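Local coordinates for protein pectinesterase (Aspergillus niger, PDB 5C1E) that hydrolyses the methyl esters of pectin, releasing methanol and leaving free galacturonate units in the polymer, at residues A167-S178 / W197-A208; R228-D238 / Y257-S266. One frame throughout, in Å; residues are numbered along the deposited sequence. Where two conformers were deposited one is given.

Contact 1 of 2, residues A167-S178 / W197-A208; sequences ASVWFGECDIVS and WYAIDNCNIKAA. With SO4 (sulfate ion), chain C.
Two successive coils of the right-handed parallel β-helix of pectinesterases stack here, Val169 to Gly172 pairing with Tyr198 to Asp201 and Asp175 to Ser178 with Asn204 to Ala207. Between the paired strands each segment bends at a residue in the left-handed helical region, Glu173 in one and Asn202 in the other. At this bend Cys203 SG lies 3.4 Å from Cys174 N and accepts its hydrogen, so a thiol bridges the break between the two backbone ladders.

The face carrying Val169, Phe171 and Ile176 turns to the interior of the coil. Val169 has CG1 between its backbone N and carbonyl carbon (chi1 54°), which sets that methyl over the face of the Tyr198 ring, 4.0 Å from the centroid in a CH-pi contact. Tyr198 OH is hydrogen-bonded to Gly165 O. Phe171 and Ile200 run side by side, with CD2 of the former 3.9 Å from CG1 of the latter. Ile176 reaches back past the bend, its CD1 3.8 Å from Ile200 CG2.

On the outer face Trp170 lies against the next coil: its CE3 is 3.6 Å from Ala199 CB, while Asp201 CB sits over one face of the indole, toward the rim. The Asp201 carboxylate is inclined 37° to the ring, and its OD1 accepts from Gln232 and Asn233 of the following coil, which should fix its rotation. Lys283 makes a cation-pi contact with the indole and, with Tyr150, also binds a sulfate; this ion sits at the ring edge, where Trp170 NE1 donates to its O2 at 3.0 Å.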
loop_
_atom_site.group_PDB
_atom_site.type_symbol
_atom_site.label_atom_id
_atom_site.label_comp_id
_atom_site.label_asym_id
_atom_site.label_seq_id
_atom_site.Cartn_x
_atom_site.Cartn_y
_atom_site.Cartn_z
ATOM N N ALA A 167 8.184 -5.658 3.928
ATOM C CA ALA A 167 8.349 -5.584 2.485
ATOM C C ALA A 167 9.465 -4.623 2.153
ATOM O O ALA A 167 9.738 -3.692 2.927
ATOM C CB ALA A 167 7.060 -5.116 1.829
ATOM N N SER A 168 10.089 -4.817 0.996
ATOM C CA SER A 168 10.918 -3.776 0.434
ATOM C C SER A 168 10.059 -3.095 -0.617
ATOM O O SER A 168 9.717 -3.705 -1.645
ATOM C CB SER A 168 12.208 -4.312 -0.156
ATOM O OG SER A 168 13.106 -3.243 -0.305
ATOM N N VAL A 169 9.688 -1.847 -0.337
ATOM C CA VAL A 169 8.546 -1.240 -1.022
ATOM C C VAL A 169 8.818 0.179 -1.463
ATOM O O VAL A 169 9.410 0.977 -0.726
ATOM C CB VAL A 169 7.260 -1.347 -0.152
ATOM C CG1 VAL A 169 7.493 -0.767 1.229
ATOM C CG2 VAL A 169 6.054 -0.717 -0.840
ATOM N N TRP A 170 8.388 0.467 -2.691
ATOM C CA TRP A 170 8.493 1.779 -3.316
ATOM C C TRP A 170 7.096 2.329 -3.553
ATOM O O TRP A 170 6.287 1.677 -4.222
ATOM C CB TRP A 170 9.193 1.659 -4.658
ATOM C CG TRP A 170 9.410 2.969 -5.361
ATOM C CD1 TRP A 170 8.500 3.661 -6.105
ATOM C CD2 TRP A 170 10.630 3.719 -5.428
ATOM N NE1 TRP A 170 9.067 4.789 -6.623
ATOM C CE2 TRP A 170 10.377 4.853 -6.226
ATOM C CE3 TRP A 170 11.911 3.539 -4.902
ATOM C CZ2 TRP A 170 11.348 5.811 -6.488
ATOM C CZ3 TRP A 170 12.880 4.484 -5.171
ATOM C CH2 TRP A 170 12.600 5.610 -5.953
ATOM N N PHE A 171 6.818 3.498 -2.976
ATOM C CA PHE A 171 5.579 4.243 -3.211
ATOM C C PHE A 171 5.905 5.442 -4.068
ATOM O O PHE A 171 6.672 6.297 -3.659
ATOM C CB PHE A 171 4.961 4.720 -1.906
ATOM C CG PHE A 171 4.537 3.609 -0.997
ATOM C CD1 PHE A 171 3.269 3.079 -1.087
ATOM C CD2 PHE A 171 5.397 3.122 -0.028
ATOM C CE1 PHE A 171 2.863 2.055 -0.249
ATOM C CE2 PHE A 171 5.000 2.095 0.821
ATOM C CZ PHE A 171 3.730 1.559 0.703
ATOM N N GLY A 172 5.365 5.459 -5.281
ATOM C CA GLY A 172 5.649 6.525 -6.231
ATOM C C GLY A 172 4.386 7.294 -6.565
ATOM O O GLY A 172 3.365 6.708 -6.956
ATOM N N GLU A 173 4.452 8.610 -6.460
ATOM C CA GLU A 173 3.327 9.469 -6.835
ATOM C C GLU A 173 2.007 9.033 -6.180
ATOM O O GLU A 173 0.968 9.043 -6.828
ATOM C CB GLU A 173 3.164 9.498 -8.355
ATOM C CG GLU A 173 4.339 10.112 -9.090
ATOM C CD GLU A 173 4.274 9.946 -10.612
ATOM O OE1 GLU A 173 3.262 9.469 -11.176
ATOM O OE2 GLU A 173 5.279 10.297 -11.264
ATOM N N CYS A 174 2.065 8.665 -4.899
ATOM C CA CYS A 174 0.883 8.274 -4.152
ATOM C C CYS A 174 0.406 9.404 -3.266
ATOM O O CYS A 174 1.198 10.258 -2.824
ATOM C CB CYS A 174 1.169 7.058 -3.272
ATOM S SG CYS A 174 1.508 5.538 -4.175
ATOM N N ASP A 175 -0.894 9.392 -2.988
ATOM C CA ASP A 175 -1.449 10.250 -1.961
ATOM C C ASP A 175 -1.536 9.418 -0.703
ATOM O O ASP A 175 -2.187 8.377 -0.683
ATOM C CB ASP A 175 -2.824 10.802 -2.369
ATOM C CG ASP A 175 -2.729 11.905 -3.428
ATOM O OD1 ASP A 175 -1.714 12.631 -3.487
ATOM O OD2 ASP A 175 -3.680 12.041 -4.212
ATOM N N ILE A 176 -0.846 9.872 0.340
ATOM C CA ILE A 176 -0.816 9.190 1.608
ATOM C C ILE A 176 -1.582 10.089 2.572
ATOM O O ILE A 176 -1.159 11.218 2.861
ATOM C CB ILE A 176 0.635 8.910 2.027
ATOM C CG1 ILE A 176 1.262 7.915 1.050
ATOM C CG2 ILE A 176 0.715 8.430 3.466
ATOM C CD1 ILE A 176 2.762 7.771 1.166
ATOM N N VAL A 177 -2.729 9.587 3.023
ATOM C CA VAL A 177 -3.777 10.403 3.634
ATOM C C VAL A 177 -4.051 9.944 5.060
ATOM O O VAL A 177 -4.546 8.847 5.265
ATOM C CB VAL A 177 -5.075 10.320 2.813
ATOM C CG1 VAL A 177 -6.148 11.248 3.385
ATOM C CG2 VAL A 177 -4.801 10.655 1.342
ATOM N N SER A 178 -3.734 10.780 6.045
ATOM C CA SER A 178 -3.996 10.444 7.448
ATOM C C SER A 178 -5.405 10.868 7.871
ATOM O O SER A 178 -5.789 12.040 7.690
ATOM C CB SER A 178 -2.968 11.105 8.394
ATOM O OG SER A 178 -1.726 10.423 8.411
ATOM N N TRP A 197 14.022 -1.676 2.085
ATOM C CA TRP A 197 13.722 -0.273 2.385
ATOM C C TRP A 197 12.233 -0.059 2.181
ATOM O O TRP A 197 11.616 -0.724 1.339
ATOM C CB TRP A 197 14.391 0.696 1.398
ATOM C CG TRP A 197 15.885 0.810 1.438
ATOM C CD1 TRP A 197 16.805 -0.152 1.080
ATOM C CD2 TRP A 197 16.643 1.970 1.813
ATOM N NE1 TRP A 197 18.082 0.338 1.247
ATOM C CE2 TRP A 197 18.005 1.639 1.691
ATOM C CE3 TRP A 197 16.297 3.253 2.259
ATOM C CZ2 TRP A 197 19.021 2.546 2.007
ATOM C CZ3 TRP A 197 17.307 4.162 2.555
ATOM C CH2 TRP A 197 18.649 3.796 2.440
ATOM N N TYR A 198 11.672 0.905 2.903
ATOM C CA TYR A 198 10.532 1.661 2.380
ATOM C C TYR A 198 11.093 2.930 1.736
ATOM O O TYR A 198 11.849 3.690 2.382
ATOM C CB TYR A 198 9.590 2.171 3.463
ATOM C CG TYR A 198 8.762 1.170 4.259
ATOM C CD1 TYR A 198 9.117 -0.181 4.381
ATOM C CD2 TYR A 198 7.652 1.624 4.970
ATOM C CE1 TYR A 198 8.345 -1.059 5.132
ATOM C CE2 TYR A 198 6.889 0.773 5.734
ATOM C CZ TYR A 198 7.229 -0.557 5.823
ATOM O OH TYR A 198 6.449 -1.349 6.596
ATOM N N ALA A 199 10.657 3.195 0.520
ATOM C CA ALA A 199 10.950 4.464 -0.138
ATOM C C ALA A 199 9.635 5.126 -0.512
ATOM O O ALA A 199 8.843 4.563 -1.270
ATOM C CB ALA A 199 11.815 4.248 -1.370
ATOM N N ILE A 200 9.412 6.331 0.017
ATOM C CA ILE A 200 8.229 7.124 -0.329
ATOM C C ILE A 200 8.705 8.278 -1.208
ATOM O O ILE A 200 9.391 9.179 -0.729
ATOM C CB ILE A 200 7.498 7.580 0.940
ATOM C CG1 ILE A 200 6.929 6.338 1.621
ATOM C CG2 ILE A 200 6.398 8.575 0.603
ATOM C CD1 ILE A 200 6.627 6.516 3.070
ATOM N N ASP A 201 8.384 8.194 -2.498
ATOM C CA ASP A 201 9.004 9.040 -3.523
ATOM C C ASP A 201 7.991 9.830 -4.330
ATOM O O ASP A 201 7.063 9.265 -4.910
ATOM C CB ASP A 201 9.840 8.186 -4.482
ATOM C CG ASP A 201 10.517 9.012 -5.561
ATOM O OD1 ASP A 201 11.606 9.552 -5.304
ATOM O OD2 ASP A 201 9.974 9.087 -6.673
ATOM N N ASN A 202 8.184 11.144 -4.395
ATOM C CA ASN A 202 7.244 12.015 -5.118
ATOM C C ASN A 202 5.798 11.755 -4.697
ATOM O O ASN A 202 4.886 11.711 -5.525
ATOM C CB ASN A 202 7.430 11.844 -6.642
ATOM C CG ASN A 202 8.714 12.487 -7.155
ATOM O OD1 ASN A 202 9.747 11.822 -7.364
ATOM N ND2 ASN A 202 8.656 13.788 -7.372
ATOM N N CYS A 203 5.587 11.558 -3.398
ATOM C CA CYS A 203 4.248 11.376 -2.870
ATOM C C CYS A 203 3.738 12.667 -2.242
ATOM O O CYS A 203 4.473 13.644 -2.082
ATOM C CB CYS A 203 4.217 10.231 -1.853
ATOM S SG CYS A 203 4.594 8.606 -2.570
ATOM N N ASN A 204 2.461 12.649 -1.910
ATOM C CA ASN A 204 1.804 13.747 -1.249
ATOM C C ASN A 204 1.204 13.253 0.058
ATOM O O ASN A 204 0.316 12.392 0.059
ATOM C CB ASN A 204 0.705 14.301 -2.133
ATOM C CG ASN A 204 0.088 15.544 -1.552
ATOM O OD1 ASN A 204 0.801 16.435 -1.064
ATOM N ND2 ASN A 204 -1.232 15.623 -1.593
ATOM N N ILE A 205 1.711 13.782 1.165
ATOM C CA ILE A 205 1.264 13.373 2.506
ATOM C C ILE A 205 0.349 14.493 3.047
ATOM O O ILE A 205 0.770 15.639 3.137
ATOM C CB ILE A 205 2.473 13.152 3.453
ATOM C CG1 ILE A 205 3.245 11.862 3.136
ATOM C CG2 ILE A 205 2.004 13.026 4.896
ATOM C CD1 ILE A 205 3.803 11.757 1.740
ATOM N N LYS A 206 -0.883 14.160 3.398
ATOM C CA LYS A 206 -1.848 15.175 3.838
ATOM C C LYS A 206 -2.941 14.572 4.720
ATOM O O LYS A 206 -3.107 13.357 4.765
ATOM C CB LYS A 206 -2.488 15.854 2.619
ATOM C CG LYS A 206 -3.161 14.873 1.663
ATOM C CD LYS A 206 -3.958 15.596 0.584
ATOM C CE LYS A 206 -4.176 14.731 -0.648
ATOM N NZ LYS A 206 -5.373 13.865 -0.512
ATOM N N ALA A 207 -3.673 15.439 5.417
ATOM C CA ALA A 207 -4.843 15.027 6.191
ATOM C C ALA A 207 -6.020 14.671 5.287
ATOM O O ALA A 207 -6.164 15.200 4.178
ATOM C CB ALA A 207 -5.268 16.142 7.139
ATOM N N ALA A 208 -6.865 13.766 5.772
ATOM C CA ALA A 208 -8.155 13.502 5.150
ATOM C C ALA A 208 -8.992 14.770 5.249
ATOM O O ALA A 208 -8.800 15.579 6.165
ATOM C CB ALA A 208 -8.863 12.358 5.852
HETATM S S SO4 C . 8.529 5.878 -10.198
HETATM O O1 SO4 C . 8.197 6.959 -11.174
HETATM O O2 SO4 C . 7.635 6.016 -9.018
HETATM O O3 SO4 C . 8.380 4.523 -10.795
HETATM O O4 SO4 C . 9.951 6.026 -9.806
#

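Contact 2 of 2, residues R228-D238 / Y257-S266; sequences RVIYQNSVLSD and YEYNNSGAGS. With SO4 (sulfate ion), chain E.
Asn261 and the backbone of Tyr231 to Ser234 meet where the last coil of the β-helix rounds a corner. With CG anti to its carbonyl carbon (chi1 -62°), Asn261 swings its amide toward the neighbouring coil and uses both ends. ND2 donates to Tyr231 O at 3.0 Å, coming from above the carbonyl plane, 66° out of it. OD1 accepts from Ser234 N at 2.9 Å, in plane and on a lone pair. Tyr231 O also takes the N-H of Tyr259, so two donors grip it, and the amide of Asn261 cannot turn over without losing both its bonds.

An asparagine–asparagine bond stands beside it: Asn260 ND2 donates to Asn233 OD1 at 3.0 Å, lying in the carbonyl plane, although the two amides are 76° apart.

Toward the start of the strands, Ile230 CG1 packs 3.7 Å from Tyr257 CB. The ring of Tyr257 extends beside Arg228, and one water joins Tyr257 OH to Arg228 NH1. The guanidinium grips a sulfate edge-on, NH1 donating to O4 and NH2 to O2. Past the corner Leu236 points toward segment 257-266, where its CD1 lies 3.6 Å from Glu258 OE1; the Glu258 carboxylate forms a salt bridge with Arg271. Leu236 O receives Gly265 N at 2.8 Å from the turn Gly263 to Ser266.

In its parallel sheet, strand 228-232 lies between 198-201 and the outermost strand 255-259, and Tyr231 leans across the interior onto strand 182-187.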
loop_
_atom_site.group_PDB
_atom_site.type_symbol
_atom_site.label_atom_id
_atom_site.label_comp_id
_atom_site.label_asym_id
_atom_site.label_seq_id
_atom_site.Cartn_x
_atom_site.Cartn_y
_atom_site.Cartn_z
ATOM N N ARG A 228 13.716 0.759 8.314
ATOM C CA ARG A 228 14.359 1.664 7.359
ATOM C C ARG A 228 13.381 2.303 6.390
ATOM O O ARG A 228 12.759 1.617 5.571
ATOM C CB ARG A 228 15.432 0.937 6.559
ATOM C CG ARG A 228 16.177 1.851 5.591
ATOM C CD ARG A 228 17.552 1.312 5.243
ATOM N NE ARG A 228 17.482 -0.010 4.650
ATOM C CZ ARG A 228 18.551 -0.761 4.397
ATOM N NH1 ARG A 228 19.768 -0.298 4.669
ATOM N NH2 ARG A 228 18.412 -1.966 3.860
ATOM N N VAL A 229 13.264 3.621 6.486
ATOM C CA VAL A 229 12.288 4.368 5.696
ATOM C C VAL A 229 12.899 5.684 5.230
ATOM O O VAL A 229 13.540 6.376 6.027
ATOM C CB VAL A 229 11.056 4.695 6.539
ATOM C CG1 VAL A 229 10.017 5.439 5.714
ATOM C CG2 VAL A 229 10.448 3.418 7.147
ATOM N N ILE A 230 12.692 6.004 3.950
ATOM C CA ILE A 230 13.066 7.312 3.387
ATOM C C ILE A 230 11.861 7.985 2.738
ATOM O O ILE A 230 11.133 7.354 1.956
ATOM C CB ILE A 230 14.265 7.230 2.398
ATOM C CG1 ILE A 230 14.608 8.634 1.875
ATOM C CG2 ILE A 230 14.004 6.280 1.245
ATOM C CD1 ILE A 230 15.981 8.714 1.252
ATOM N N TYR A 231 11.639 9.258 3.078
ATOM C CA TYR A 231 10.689 10.099 2.367
ATOM C C TYR A 231 11.512 11.072 1.531
ATOM O O TYR A 231 12.312 11.840 2.074
ATOM C CB TYR A 231 9.810 10.900 3.328
ATOM C CG TYR A 231 8.704 10.139 4.053
ATOM C CD1 TYR A 231 9.002 9.302 5.125
ATOM C CD2 TYR A 231 7.367 10.349 3.749
ATOM C CE1 TYR A 231 7.994 8.635 5.822
ATOM C CE2 TYR A 231 6.350 9.693 4.440
ATOM C CZ TYR A 231 6.669 8.824 5.469
ATOM O OH TYR A 231 5.673 8.168 6.184
ATOM N N GLN A 232 11.342 11.010 0.216
ATOM C CA GLN A 232 12.163 11.795 -0.703
ATOM C C GLN A 232 11.326 12.453 -1.793
ATOM O O GLN A 232 10.327 11.883 -2.271
ATOM C CB GLN A 232 13.255 10.912 -1.332
ATOM C CG GLN A 232 12.745 9.664 -2.008
ATOM C CD GLN A 232 13.862 8.774 -2.538
ATOM O OE1 GLN A 232 14.901 8.637 -1.915
ATOM N NE2 GLN A 232 13.622 8.126 -3.653
ATOM N N ASN A 233 11.740 13.651 -2.205
ATOM C CA ASN A 233 11.076 14.346 -3.301
ATOM C C ASN A 233 9.558 14.462 -3.117
ATOM O O ASN A 233 8.813 14.455 -4.102
ATOM C CB ASN A 233 11.368 13.636 -4.627
ATOM C CG ASN A 233 12.847 13.456 -4.888
ATOM O OD1 ASN A 233 13.621 14.395 -4.765
ATOM N ND2 ASN A 233 13.244 12.240 -5.280
ATOM N N SER A 234 9.108 14.569 -1.863
ATOM C CA SER A 234 7.697 14.507 -1.541
ATOM C C SER A 234 7.193 15.770 -0.880
ATOM O O SER A 234 7.976 16.575 -0.349
ATOM C CB SER A 234 7.413 13.329 -0.601
ATOM O OG SER A 234 7.656 12.100 -1.232
ATOM N N VAL A 235 5.876 15.936 -0.925
ATOM C CA VAL A 235 5.189 17.026 -0.258
ATOM C C VAL A 235 4.620 16.558 1.079
ATOM O O VAL A 235 3.823 15.613 1.131
ATOM C CB VAL A 235 4.066 17.623 -1.122
ATOM C CG1 VAL A 235 3.489 18.862 -0.442
ATOM C CG2 VAL A 235 4.599 18.004 -2.498
ATOM N N LEU A 236 5.031 17.230 2.145
ATOM C CA LEU A 236 4.597 16.916 3.506
ATOM C C LEU A 236 3.802 18.089 4.045
ATOM O O LEU A 236 4.352 19.200 4.189
ATOM C CB LEU A 236 5.803 16.682 4.395
ATOM C CG LEU A 236 6.771 15.566 3.974
ATOM C CD1 LEU A 236 7.927 15.586 4.955
ATOM C CD2 LEU A 236 6.077 14.215 3.957
ATOM N N SER A 237 2.521 17.864 4.336
ATOM C CA SER A 237 1.679 18.941 4.847
ATOM C C SER A 237 1.984 19.226 6.322
ATOM O O SER A 237 2.780 18.518 6.956
ATOM C CB SER A 237 0.200 18.609 4.659
ATOM O OG SER A 237 -0.288 17.786 5.699
ATOM N N ASP A 238 1.309 20.231 6.874
ATOM C CA ASP A 238 1.510 20.605 8.276
ATOM C C ASP A 238 1.039 19.565 9.292
ATOM O O ASP A 238 1.167 19.786 10.487
ATOM C CB ASP A 238 0.870 21.969 8.585
ATOM C CG ASP A 238 -0.656 21.927 8.641
ATOM O OD1 ASP A 238 -1.286 20.883 8.355
ATOM O OD2 ASP A 238 -1.237 22.979 8.975
ATOM N N TYR A 257 15.255 8.621 6.992
ATOM C CA TYR A 257 15.853 9.617 6.121
ATOM C C TYR A 257 14.811 10.521 5.492
ATOM O O TYR A 257 13.680 10.100 5.212
ATOM C CB TYR A 257 16.562 8.937 4.965
ATOM C CG TYR A 257 17.580 7.886 5.319
ATOM C CD1 TYR A 257 18.894 8.236 5.554
ATOM C CD2 TYR A 257 17.238 6.544 5.374
ATOM C CE1 TYR A 257 19.853 7.284 5.824
ATOM C CE2 TYR A 257 18.188 5.576 5.642
ATOM C CZ TYR A 257 19.487 5.948 5.885
ATOM O OH TYR A 257 20.447 5.006 6.159
ATOM N N GLU A 258 15.211 11.759 5.240
ATOM C CA GLU A 258 14.462 12.631 4.345
ATOM C C GLU A 258 15.390 13.242 3.303
ATOM O O GLU A 258 16.543 13.537 3.596
ATOM C CB GLU A 258 13.795 13.730 5.125
ATOM C CG GLU A 258 12.612 13.278 5.950
ATOM C CD GLU A 258 12.112 14.412 6.813
ATOM O OE1 GLU A 258 11.211 15.137 6.340
ATOM O OE2 GLU A 258 12.651 14.601 7.926
ATOM N N TYR A 259 14.901 13.420 2.082
ATOM C CA TYR A 259 15.718 14.029 1.038
ATOM C C TYR A 259 14.860 14.840 0.079
ATOM O O TYR A 259 14.016 14.285 -0.620
ATOM C CB TYR A 259 16.514 12.984 0.247
ATOM C CG TYR A 259 17.433 13.648 -0.754
ATOM C CD1 TYR A 259 18.667 14.159 -0.353
ATOM C CD2 TYR A 259 17.048 13.823 -2.079
ATOM C CE1 TYR A 259 19.501 14.805 -1.248
ATOM C CE2 TYR A 259 17.875 14.470 -2.982
ATOM C CZ TYR A 259 19.102 14.960 -2.555
ATOM O OH TYR A 259 19.946 15.598 -3.435
ATOM N N ASN A 260 15.102 16.149 0.046
ATOM C CA ASN A 260 14.459 17.042 -0.922
ATOM C C ASN A 260 12.924 17.036 -0.845
ATOM O O ASN A 260 12.249 16.984 -1.870
ATOM C CB ASN A 260 14.915 16.693 -2.357
ATOM C CG ASN A 260 14.509 17.761 -3.367
ATOM O OD1 ASN A 260 14.624 18.952 -3.087
ATOM N ND2 ASN A 260 13.977 17.337 -4.515
ATOM N N ASN A 261 12.374 17.104 0.367
ATOM C CA ASN A 261 10.936 17.248 0.529
ATOM C C ASN A 261 10.550 18.724 0.607
ATOM O O ASN A 261 11.388 19.595 0.905
ATOM C CB ASN A 261 10.461 16.528 1.792
ATOM C CG ASN A 261 10.723 15.035 1.742
ATOM O OD1 ASN A 261 10.536 14.389 0.706
ATOM N ND2 ASN A 261 11.149 14.478 2.862
ATOM N N SER A 262 9.277 18.986 0.361
ATOM C CA SER A 262 8.724 20.326 0.454
ATOM C C SER A 262 7.436 20.330 1.276
ATOM O O SER A 262 6.996 19.294 1.754
ATOM C CB SER A 262 8.473 20.855 -0.952
ATOM O OG SER A 262 7.387 20.183 -1.580
ATOM N N GLY A 263 6.844 21.513 1.447
ATOM C CA GLY A 263 5.587 21.656 2.180
ATOM C C GLY A 263 5.759 22.092 3.621
ATOM O O GLY A 263 6.857 22.077 4.176
ATOM N N ALA A 264 4.647 22.451 4.240
ATOM C CA ALA A 264 4.658 23.000 5.581
ATOM C C ALA A 264 5.232 22.031 6.607
ATOM O O ALA A 264 5.774 22.469 7.610
ATOM C CB ALA A 264 3.257 23.443 5.979
ATOM N N GLY A 265 5.153 20.722 6.343
ATOM C CA GLY A 265 5.693 19.722 7.272
ATOM C C GLY A 265 7.115 19.240 7.030
ATOM O O GLY A 265 7.575 18.274 7.684
ATOM N N SER A 266 7.835 19.922 6.131
ATOM C CA SER A 266 9.151 19.465 5.694
ATOM C C SER A 266 10.344 20.136 6.374
ATOM O O SER A 266 11.470 19.831 6.034
ATOM C CB SER A 266 9.298 19.665 4.185
ATOM O OG SER A 266 9.233 21.046 3.832
HETATM S S SO4 E . 21.995 -2.684 3.362
HETATM O O1 SO4 E . 22.364 -1.616 2.401
HETATM O O2 SO4 E . 20.720 -3.314 2.965
HETATM O O3 SO4 E . 23.066 -3.703 3.398
HETATM O O4 SO4 E . 21.896 -2.081 4.715
HETATM O O HOH W 1 20.865 2.275 5.528
HETATM O O HOH W 2 8.291 18.465 -3.133
#

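Overall arrangement
From the N terminus the chain reaches 167-178, passes through strand 182-187 on a third sheet, and returns at 197-208, where contact 1 closes one coil. It then runs by strand 217-220 to 228-238 and closes another at 257-266, in contact 2. The two loops follow in series, neither nesting nor crossing. They are joined directly: strand 198-201 neighbours 228-232, and 204-207 neighbours 235-236, with Ile200 N near Ile230 O and Ile205 N near Val235 O. The four segments therefore form a continuous run of coils leading to the far end of the β-helix, with Glu173, Asn202, Asn233 and Asn260, residues with left-handed helical backbone angles, stacked along one corner.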